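Local atomic coordinates of transcription regulator (Haloarcula marismortui ATCC 43049, PDB entry 3CRJ), a protein that probably binds DNA as a TetR-family transcriptional regulator, most likely acting as a dimeric repressor. Residues H158-R161 with S162-I166; A170-R173 with A174-D178; D179-E182 with L183-A186. All coordinates share one frame; numbering follows the deposited sequence.

Interaction 1: H158-R161 with S162-I166; sequences HVTR and SLLTI
Helix 156-176 is one of the two C-terminal helices through which TetR-family subunits pair, and here Arg161 touches Thr165, and His158 touches Ser162, each one helical turn further on. Thr165 has its OG1 beside its own backbone N (chi1 -57°), where the hydroxyl can turn back and donate to Arg161 O at 3.2 Å. Thr165 N reaches Arg161 O too, at 3.0 Å, and the two donors come from opposite faces of the carbonyl plane. A threonine suits this place because its hydroxyl is satisfied within its own helix while the residue packs on Arg173 of the second subunit. The aliphatic part of Arg161 crosses the threonine obliquely, CD lying 3.8 Å from Thr165 OG1; the bend at chi2 sets CD there, and a second at chi3 directs the guanidinium onward. NH1 forms a salt bridge with Glu182 and a hydrogen bond with Thr185, both of the second subunit. His158 extends its ring away from its backbone N (chi1 174°), which brings NE2 to 3.4 Å from Ser162 OG. Both polar ends look across the interface: NE2 bonds to Glu192 of the second subunit, and OG to Thr189 of the second subunit as well as to Tyr193 of its own chain. Another side of the helix is mostly hydrocarbon. Leu164 lays CD2 4.3 Å from Thr160 OG1, and both residues pack on helix 121-148, while Val159 and Leu163 pack on helix 181-198. Hydroxyls, imidazole and guanidinium thus give a partly buried polar surface whose bonds are completed largely by the partner chain, consistent with a specific subunit interface.

Interaction 2: A170-R173 with A174-D178; sequences ARTR and AVMLD
Leu177 and Arg173, four residues apart at the end of helix 156-176, lie side by side and point the same way. Leu177 CD1 sits over one face of the guanidinium, 3.4 Å from Arg173 NH2 and 3.9 Å from Arg173 CZ. Both side chains start beside their own backbone N (chi1 -60° in Arg173, -66° in Leu177), which, one turn apart, helps to set them in the same direction. Met176, present as selenomethionine, crosses the root of the arginine instead, its CE 4.1 Å from Arg173 CG and 4.3 Å from Thr172 CG2. The main chain holds these groups in place: Leu177 N bonds to Arg173 O at 2.8 Å and Met176 N to Thr172 O at 2.7 Å. Then the helix stops in a Schellman motif, with Asp178 at positive phi (43°) and its N bonded to Val175 O at 2.9 Å, together with Asp179 N to Ala174 O. The exposed Asp178 suits a turn that faces water, whereas Leu177 stays buried against the arginine. Further out, Arg173 NE pairs with Glu182, and NH1 with Asp168 and Asp131 of the second subunit. Ala170 and Ala174 are small enough to let helix 181-198 come close. With a methyl on its flat face and three carboxylates at its N-H groups, the buried guanidinium probably keeps its full charge, and the acids around it are probably held ionised in turn.

Interaction 3: D179-E182 with L183-A186; sequences DTEE and LETA
The carboxylates of Glu181 and Glu184 stand side by side on the outer surface of helix 181-198, their planes 36° apart. Glu181 OE2 rests against the methylenes of the other chain, 3.6 Å from Glu184 CB and 3.8 Å from Glu184 CG. Glu181 OE2 stays 5.3 Å from Glu184 OE2, so the like charges do not touch. A third flat group, the carboxylate of Asp179, is met from above its plane: Glu181 N approaches OD1 at 3.0 Å, 76° out of that plane. This is a capping bond, and a short acid suits it because it can fold back onto the N-H two residues on, in the turn that leads into the helix. Behind it the chain winds into helix, with Leu183 N bonding to Thr180 O at 3.3 Å. Next, Thr185 N takes Glu181 O at 2.9 Å, nearly along the C=O axis, while Thr185 OG1, lying between its backbone N and carbonyl carbon (chi1 87°), makes only a weak bond to Glu182 O at 3.4 Å. Ala186 N binds Glu182 O at 3.1 Å. The inner side is different in character: Leu183 and Ala186 pack on Ala170 of helix 156-176, and Ala186 also meets Thr165 of the second subunit. The carboxylate of Glu182 lies between arginines of the two chains, its pairing with Arg161 of the second subunit long and weak. Acids gathered at the start of a helix are probably favoured by its dipole; the solvent-facing pair can be screened by water, whereas the charge of buried Glu182 is probably compensated by arginine.

Overall arrangement
All three contacts lie in the last two helices of the chain. Interactions 1 and 2 are set 18 Å apart, centre to centre, along helix 156-176, and interaction 3 opens helix 181-198 just after the turn that closes interaction 2. Interactions 2 and 3 have centres only 8 Å apart; a salt bridge from Arg173 NE to Glu182 OE2 at 2.8 Å ties them. Between interactions 1 and 3, with centres 17 Å apart, Ile166 CG2 packs 3.6 Å from Ala186 O. Each contact reaches the second subunit, so together they join the hairpin of helices to the dimer interface; the predicted DNA-binding helix-turn-helix belongs to the N-terminal part of the chain.

Interaction 1: H158-R161 with S162-I166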
ATOM      1  N   HIS A 158     -16.758  -2.113 -10.310  1.00 58.58           N
ATOM      2  CA  HIS A 158     -16.313  -0.937  -9.608  1.00 58.19           C
ATOM      3  C   HIS A 158     -16.510  -1.010  -8.110  1.00 57.62           C
ATOM      4  O   HIS A 158     -15.686  -0.533  -7.347  1.00 56.80           O
ATOM      5  CB  HIS A 158     -16.975   0.327 -10.108  1.00 58.68           C
ATOM      6  CG  HIS A 158     -16.613   1.499  -9.274  1.00 59.53           C
ATOM      7  ND1 HIS A 158     -15.426   2.169  -9.438  1.00 60.47           N
ATOM      8  CD2 HIS A 158     -17.221   2.047  -8.193  1.00 61.83           C
ATOM      9  CE1 HIS A 158     -15.334   3.112  -8.514  1.00 63.17           C
ATOM     10  NE2 HIS A 158     -16.408   3.054  -7.743  1.00 62.55           N
ATOM     11  N   VAL A 159     -17.620  -1.574  -7.676  1.00 57.64           N
ATOM     12  CA  VAL A 159     -17.718  -1.869  -6.257  1.00 57.74           C
ATOM     13  C   VAL A 159     -16.568  -2.767  -5.796  1.00 58.13           C
ATOM     14  O   VAL A 159     -15.937  -2.476  -4.774  1.00 58.80           O
ATOM     15  CB  VAL A 159     -19.124  -2.391  -5.833  1.00 57.53           C
ATOM     16  CG1 VAL A 159     -19.159  -2.689  -4.367  1.00 55.53           C
ATOM     17  CG2 VAL A 159     -20.151  -1.350  -6.135  1.00 56.36           C
ATOM     18  N   THR A 160     -16.235  -3.823  -6.537  1.00 58.43           N
ATOM     19  CA  THR A 160     -15.199  -4.718  -5.997  1.00 58.88           C
ATOM     20  C   THR A 160     -13.789  -4.119  -6.095  1.00 59.06           C
ATOM     21  O   THR A 160     -12.936  -4.372  -5.243  1.00 58.47           O
ATOM     22  CB  THR A 160     -15.289  -6.189  -6.504  1.00 58.95           C
ATOM     23  OG1 THR A 160     -14.078  -6.591  -7.172  1.00 59.40           O
ATOM     24  CG2 THR A 160     -16.500  -6.399  -7.370  1.00 57.64           C
ATOM     25  N   ARG A 161     -13.571  -3.301  -7.116  1.00 59.52           N
ATOM     26  CA  ARG A 161     -12.342  -2.535  -7.212  1.00 60.69           C
ATOM     27  C   ARG A 161     -12.200  -1.603  -6.007  1.00 60.57           C
ATOM     28  O   ARG A 161     -11.113  -1.468  -5.439  1.00 60.40           O
ATOM     29  CB  ARG A 161     -12.301  -1.755  -8.527  1.00 61.05           C
ATOM     30  CG  ARG A 161     -11.415  -0.516  -8.476  1.00 64.27           C
ATOM     31  CD  ARG A 161      -9.960  -0.836  -8.084  1.00 67.11           C
ATOM     32  NE  ARG A 161      -9.305  -1.621  -9.129  1.00 73.14           N
ATOM     33  CZ  ARG A 161      -8.783  -1.103 -10.239  1.00 74.43           C
ATOM     34  NH1 ARG A 161      -8.814   0.215 -10.453  1.00 76.64           N
ATOM     35  NH2 ARG A 161      -8.223  -1.902 -11.133  1.00 74.57           N
ATOM     36  N   SER A 162     -13.309  -0.976  -5.619  1.00 60.76           N
ATOM     37  CA  SER A 162     -13.366  -0.173  -4.420  1.00 61.17           C
ATOM     38  C   SER A 162     -12.972  -0.942  -3.145  1.00 61.53           C
ATOM     39  O   SER A 162     -12.134  -0.472  -2.353  1.00 61.51           O
ATOM     40  CB  SER A 162     -14.750   0.427  -4.268  1.00 61.65           C
ATOM     41  OG  SER A 162     -14.897   1.616  -5.036  1.00 63.47           O
ATOM     42  N   LEU A 163     -13.547  -2.121  -2.939  1.00 61.32           N
ATOM     43  CA  LEU A 163     -13.139  -2.915  -1.788  1.00 61.24           C
ATOM     44  C   LEU A 163     -11.675  -3.329  -1.891  1.00 61.75           C
ATOM     45  O   LEU A 163     -10.998  -3.541  -0.862  1.00 62.64           O
ATOM     46  CB  LEU A 163     -14.019  -4.134  -1.589  1.00 60.77           C
ATOM     47  CG  LEU A 163     -15.457  -3.846  -1.195  1.00 60.90           C
ATOM     48  CD1 LEU A 163     -16.294  -5.091  -1.369  1.00 61.42           C
ATOM     49  CD2 LEU A 163     -15.500  -3.387   0.241  1.00 62.66           C
ATOM     50  N   LEU A 164     -11.173  -3.434  -3.116  1.00 61.34           N
ATOM     51  CA  LEU A 164      -9.777  -3.849  -3.301  1.00 61.01           C
ATOM     52  C   LEU A 164      -8.856  -2.759  -2.808  1.00 60.21           C
ATOM     53  O   LEU A 164      -7.793  -3.049  -2.245  1.00 60.25           O
ATOM     54  CB  LEU A 164      -9.469  -4.143  -4.771  1.00 61.04           C
ATOM     55  CG  LEU A 164      -9.418  -5.585  -5.278  1.00 62.97           C
ATOM     56  CD1 LEU A 164     -10.216  -6.557  -4.393  1.00 64.26           C
ATOM     57  CD2 LEU A 164      -9.900  -5.634  -6.748  1.00 64.46           C
ATOM     58  N   THR A 165      -9.270  -1.513  -3.041  1.00 58.35           N
ATOM     59  CA  THR A 165      -8.469  -0.375  -2.661  1.00 56.95           C
ATOM     60  C   THR A 165      -8.404  -0.258  -1.148  1.00 56.52           C
ATOM     61  O   THR A 165      -7.316  -0.158  -0.570  1.00 56.67           O
ATOM     62  CB  THR A 165      -8.973   0.920  -3.300  1.00 56.86           C
ATOM     63  OG1 THR A 165      -8.990   0.762  -4.727  1.00 55.39           O
ATOM     64  CG2 THR A 165      -8.050   2.070  -2.919  1.00 54.88           C
ATOM     65  N   ILE A 166      -9.570  -0.310  -0.514  1.00 56.20           N
ATOM     66  CA  ILE A 166      -9.668  -0.347   0.948  1.00 55.09           C
ATOM     67  C   ILE A 166      -8.726  -1.432   1.459  1.00 55.56           C
ATOM     68  O   ILE A 166      -7.848  -1.135   2.255  1.00 55.75           O
ATOM     69  CB  ILE A 166     -11.152  -0.510   1.432  1.00 54.85           C
ATOM     70  CG1 ILE A 166     -11.951   0.729   1.046  1.00 51.79           C
ATOM     71  CG2 ILE A 166     -11.249  -0.785   2.933  1.00 52.12           C
ATOM     72  CD1 ILE A 166     -13.429   0.488   0.928  1.00 52.11           C
TER

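Interaction 2: A170-R173 with A174-D178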
ATOM      1  N   ALA A 170      -5.377  -0.608   3.854  1.00 56.89           N
ATOM      2  CA  ALA A 170      -5.178  -1.139   5.186  1.00 56.06           C
ATOM      3  C   ALA A 170      -3.820  -1.821   5.316  1.00 56.29           C
ATOM      4  O   ALA A 170      -3.125  -1.604   6.299  1.00 56.91           O
ATOM      5  CB  ALA A 170      -6.288  -2.110   5.501  1.00 55.47           C
ATOM      6  N   ARG A 171      -3.434  -2.640   4.339  1.00 55.73           N
ATOM      7  CA  ARG A 171      -2.191  -3.402   4.463  1.00 55.61           C
ATOM      8  C   ARG A 171      -0.952  -2.498   4.459  1.00 55.36           C
ATOM      9  O   ARG A 171       0.054  -2.818   5.100  1.00 55.06           O
ATOM     10  CB  ARG A 171      -2.036  -4.446   3.356  1.00 55.14           C
ATOM     11  CG  ARG A 171      -2.990  -5.579   3.373  1.00 54.88           C
ATOM     12  CD  ARG A 171      -3.079  -6.074   1.960  1.00 57.58           C
ATOM     13  NE  ARG A 171      -3.811  -7.322   1.825  1.00 61.34           N
ATOM     14  CZ  ARG A 171      -4.113  -7.872   0.650  1.00 63.55           C
ATOM     15  NH1 ARG A 171      -3.748  -7.282  -0.478  1.00 64.72           N
ATOM     16  NH2 ARG A 171      -4.790  -9.005   0.593  1.00 65.11           N
ATOM     17  N   THR A 172      -1.021  -1.401   3.714  1.00 54.61           N
ATOM     18  CA  THR A 172       0.086  -0.476   3.629  1.00 54.73           C
ATOM     19  C   THR A 172       0.187   0.325   4.918  1.00 55.24           C
ATOM     20  O   THR A 172       1.296   0.496   5.460  1.00 56.35           O
ATOM     21  CB  THR A 172      -0.066   0.489   2.451  1.00 54.27           C
ATOM     22  OG1 THR A 172      -0.361  -0.262   1.275  1.00 55.11           O
ATOM     23  CG2 THR A 172       1.213   1.225   2.201  1.00 54.59           C
ATOM     24  N   ARG A 173      -0.949   0.815   5.409  1.00 54.76           N
ATOM     25  CA  ARG A 173      -0.949   1.701   6.560  1.00 54.58           C
ATOM     26  C   ARG A 173      -0.660   0.906   7.824  1.00 55.83           C
ATOM     27  O   ARG A 173      -0.106   1.438   8.789  1.00 55.55           O
ATOM     28  CB  ARG A 173      -2.272   2.452   6.691  1.00 54.39           C
ATOM     29  CG  ARG A 173      -2.634   3.337   5.519  1.00 53.34           C
ATOM     30  CD  ARG A 173      -4.003   4.021   5.724  1.00 52.67           C
ATOM     31  NE  ARG A 173      -4.040   4.756   6.986  1.00 49.38           N
ATOM     32  CZ  ARG A 173      -3.545   5.975   7.154  1.00 49.91           C
ATOM     33  NH1 ARG A 173      -2.983   6.625   6.137  1.00 49.89           N
ATOM     34  NH2 ARG A 173      -3.603   6.554   8.345  1.00 50.29           N
ATOM     35  N   ALA A 174      -1.031  -0.371   7.819  1.00 56.96           N
ATOM     36  CA  ALA A 174      -0.759  -1.208   8.984  1.00 58.25           C
ATOM     37  C   ALA A 174       0.734  -1.386   9.137  1.00 58.79           C
ATOM     38  O   ALA A 174       1.231  -1.301  10.246  1.00 59.39           O
ATOM     39  CB  ALA A 174      -1.470  -2.558   8.918  1.00 57.90           C
ATOM     40  N   VAL A 175       1.451  -1.611   8.044  1.00 59.49           N
ATOM     41  CA  VAL A 175       2.902  -1.709   8.163  1.00 60.40           C
ATOM     42  C   VAL A 175       3.528  -0.328   8.286  1.00 61.84           C
ATOM     43  O   VAL A 175       4.311  -0.090   9.226  1.00 62.01           O
ATOM     44  CB  VAL A 175       3.612  -2.654   7.103  1.00 59.52           C
ATOM     45  CG1 VAL A 175       2.850  -2.766   5.906  1.00 59.16           C
ATOM     46  CG2 VAL A 175       5.001  -2.174   6.768  1.00 59.15           C
HETATM   47  N   MSE A 176       3.154   0.592   7.390  1.00 63.55           N
HETATM   48  CA  MSE A 176       3.740   1.955   7.388  1.00 65.58           C
HETATM   49  C   MSE A 176       3.552   2.652   8.749  1.00 64.85           C
HETATM   50  O   MSE A 176       4.385   3.454   9.154  1.00 65.41           O
HETATM   51  CB  MSE A 176       3.162   2.812   6.256  1.00 65.57           C
HETATM   52  CG  MSE A 176       3.950   4.080   5.868  1.00 66.75           C
HETATM   53 SE   MSE A 176       2.750   5.652   5.367  0.70 69.37          SE
HETATM   54  CE  MSE A 176       1.168   4.719   4.705  1.00 68.25           C
ATOM     55  N   LEU A 177       2.488   2.325   9.467  1.00 64.13           N
ATOM     56  CA  LEU A 177       2.260   2.949  10.758  1.00 63.85           C
ATOM     57  C   LEU A 177       2.467   2.011  11.935  1.00 63.42           C
ATOM     58  O   LEU A 177       2.173   2.369  13.072  1.00 63.83           O
ATOM     59  CB  LEU A 177       0.865   3.611  10.803  1.00 63.92           C
ATOM     60  CG  LEU A 177       0.710   4.800   9.836  1.00 64.19           C
ATOM     61  CD1 LEU A 177      -0.727   5.274   9.698  1.00 64.09           C
ATOM     62  CD2 LEU A 177       1.596   5.952  10.269  1.00 64.87           C
ATOM     63  N   ASP A 178       2.980   0.815  11.664  1.00 62.80           N
ATOM     64  CA  ASP A 178       3.161  -0.224  12.690  1.00 62.35           C
ATOM     65  C   ASP A 178       1.953  -0.346  13.625  1.00 62.40           C
ATOM     66  O   ASP A 178       2.086  -0.332  14.853  1.00 62.08           O
ATOM     67  CB  ASP A 178       4.450   0.023  13.486  1.00 62.49           C
ATOM     68  CG  ASP A 178       4.871  -1.179  14.325  1.00 61.85           C
ATOM     69  OD1 ASP A 178       4.465  -2.327  14.027  1.00 61.84           O
ATOM     70  OD2 ASP A 178       5.602  -0.961  15.303  1.00 61.12           O
TER

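Interaction 3: D179-E182 with L183-A186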
ATOM      1  N   ASP A 179       0.770  -0.450  13.027  1.00 62.28           N
ATOM      2  CA  ASP A 179      -0.476  -0.517  13.779  1.00 62.29           C
ATOM      3  C   ASP A 179      -1.427  -1.470  13.058  1.00 62.26           C
ATOM      4  O   ASP A 179      -1.775  -1.272  11.904  1.00 61.86           O
ATOM      5  CB  ASP A 179      -1.077   0.892  13.939  1.00 62.08           C
ATOM      6  CG  ASP A 179      -2.357   0.933  14.842  1.00 63.45           C
ATOM      7  OD1 ASP A 179      -2.619   0.007  15.662  1.00 63.29           O
ATOM      8  OD2 ASP A 179      -3.108   1.937  14.735  1.00 63.25           O
ATOM      9  N   THR A 180      -1.813  -2.536  13.740  1.00 62.71           N
ATOM     10  CA  THR A 180      -2.770  -3.481  13.174  1.00 62.98           C
ATOM     11  C   THR A 180      -4.192  -2.965  13.357  1.00 63.08           C
ATOM     12  O   THR A 180      -5.141  -3.546  12.805  1.00 63.03           O
ATOM     13  CB  THR A 180      -2.649  -4.911  13.789  1.00 63.42           C
ATOM     14  OG1 THR A 180      -3.117  -4.893  15.155  1.00 63.71           O
ATOM     15  CG2 THR A 180      -1.205  -5.429  13.711  1.00 62.08           C
ATOM     16  N   GLU A 181      -4.353  -1.881  14.121  1.00 63.05           N
ATOM     17  CA  GLU A 181      -5.670  -1.237  14.189  1.00 63.33           C
ATOM     18  C   GLU A 181      -6.156  -0.735  12.820  1.00 62.04           C
ATOM     19  O   GLU A 181      -7.345  -0.604  12.618  1.00 61.90           O
ATOM     20  CB  GLU A 181      -5.693  -0.095  15.200  1.00 63.92           C
ATOM     21  CG  GLU A 181      -5.881  -0.541  16.655  1.00 68.32           C
ATOM     22  CD  GLU A 181      -6.861  -1.713  16.793  1.00 74.21           C
ATOM     23  OE1 GLU A 181      -6.395  -2.790  17.250  1.00 76.62           O
ATOM     24  OE2 GLU A 181      -8.073  -1.573  16.435  1.00 76.33           O
ATOM     25  N   GLU A 182      -5.222  -0.469  11.907  1.00 60.67           N
ATOM     26  CA  GLU A 182      -5.507   0.013  10.575  1.00 60.35           C
ATOM     27  C   GLU A 182      -6.390  -0.931   9.765  1.00 60.38           C
ATOM     28  O   GLU A 182      -7.204  -0.493   8.933  1.00 59.91           O
ATOM     29  CB  GLU A 182      -4.210   0.197   9.805  1.00 60.63           C
ATOM     30  CG  GLU A 182      -3.334   1.277  10.347  1.00 61.00           C
ATOM     31  CD  GLU A 182      -3.834   2.669  10.051  1.00 61.56           C
ATOM     32  OE1 GLU A 182      -3.463   3.584  10.818  1.00 64.04           O
ATOM     33  OE2 GLU A 182      -4.558   2.865   9.053  1.00 62.86           O
ATOM     34  N   LEU A 183      -6.215  -2.225   9.997  1.00 59.67           N
ATOM     35  CA  LEU A 183      -7.047  -3.202   9.355  1.00 58.92           C
ATOM     36  C   LEU A 183      -8.420  -3.195  10.007  1.00 58.61           C
ATOM     37  O   LEU A 183      -9.435  -3.404   9.333  1.00 58.51           O
ATOM     38  CB  LEU A 183      -6.404  -4.593   9.441  1.00 58.68           C
ATOM     39  CG  LEU A 183      -4.940  -4.752   9.017  1.00 58.15           C
ATOM     40  CD1 LEU A 183      -4.348  -6.054   9.559  1.00 55.32           C
ATOM     41  CD2 LEU A 183      -4.804  -4.684   7.521  1.00 55.38           C
ATOM     42  N   GLU A 184      -8.460  -2.967  11.314  1.00 58.65           N
ATOM     43  CA  GLU A 184      -9.716  -3.052  12.036  1.00 59.40           C
ATOM     44  C   GLU A 184     -10.602  -1.868  11.620  1.00 59.13           C
ATOM     45  O   GLU A 184     -11.809  -2.049  11.379  1.00 59.39           O
ATOM     46  CB  GLU A 184      -9.490  -3.136  13.545  1.00 60.08           C
ATOM     47  CG  GLU A 184     -10.742  -3.278  14.417  1.00 64.43           C
ATOM     48  CD  GLU A 184     -11.491  -4.631  14.238  1.00 71.27           C
ATOM     49  OE1 GLU A 184     -12.320  -4.770  13.289  1.00 70.95           O
ATOM     50  OE2 GLU A 184     -11.272  -5.547  15.085  1.00 74.77           O
ATOM     51  N   THR A 185     -10.009  -0.681  11.463  1.00 58.36           N
ATOM     52  CA  THR A 185     -10.780   0.453  10.942  1.00 58.10           C
ATOM     53  C   THR A 185     -11.170   0.230   9.473  1.00 57.53           C
ATOM     54  O   THR A 185     -12.317   0.544   9.070  1.00 58.22           O
ATOM     55  CB  THR A 185     -10.079   1.826  11.068  1.00 58.23           C
ATOM     56  OG1 THR A 185      -9.246   2.025   9.929  1.00 60.25           O
ATOM     57  CG2 THR A 185      -9.257   1.975  12.371  1.00 57.50           C
ATOM     58  N   ALA A 186     -10.240  -0.294   8.674  1.00 56.10           N
ATOM     59  CA  ALA A 186     -10.544  -0.614   7.267  1.00 55.76           C
ATOM     60  C   ALA A 186     -11.664  -1.641   7.112  1.00 55.40           C
ATOM     61  O   ALA A 186     -12.467  -1.554   6.188  1.00 55.42           O
ATOM     62  CB  ALA A 186      -9.309  -1.066   6.513  1.00 55.47           C
TER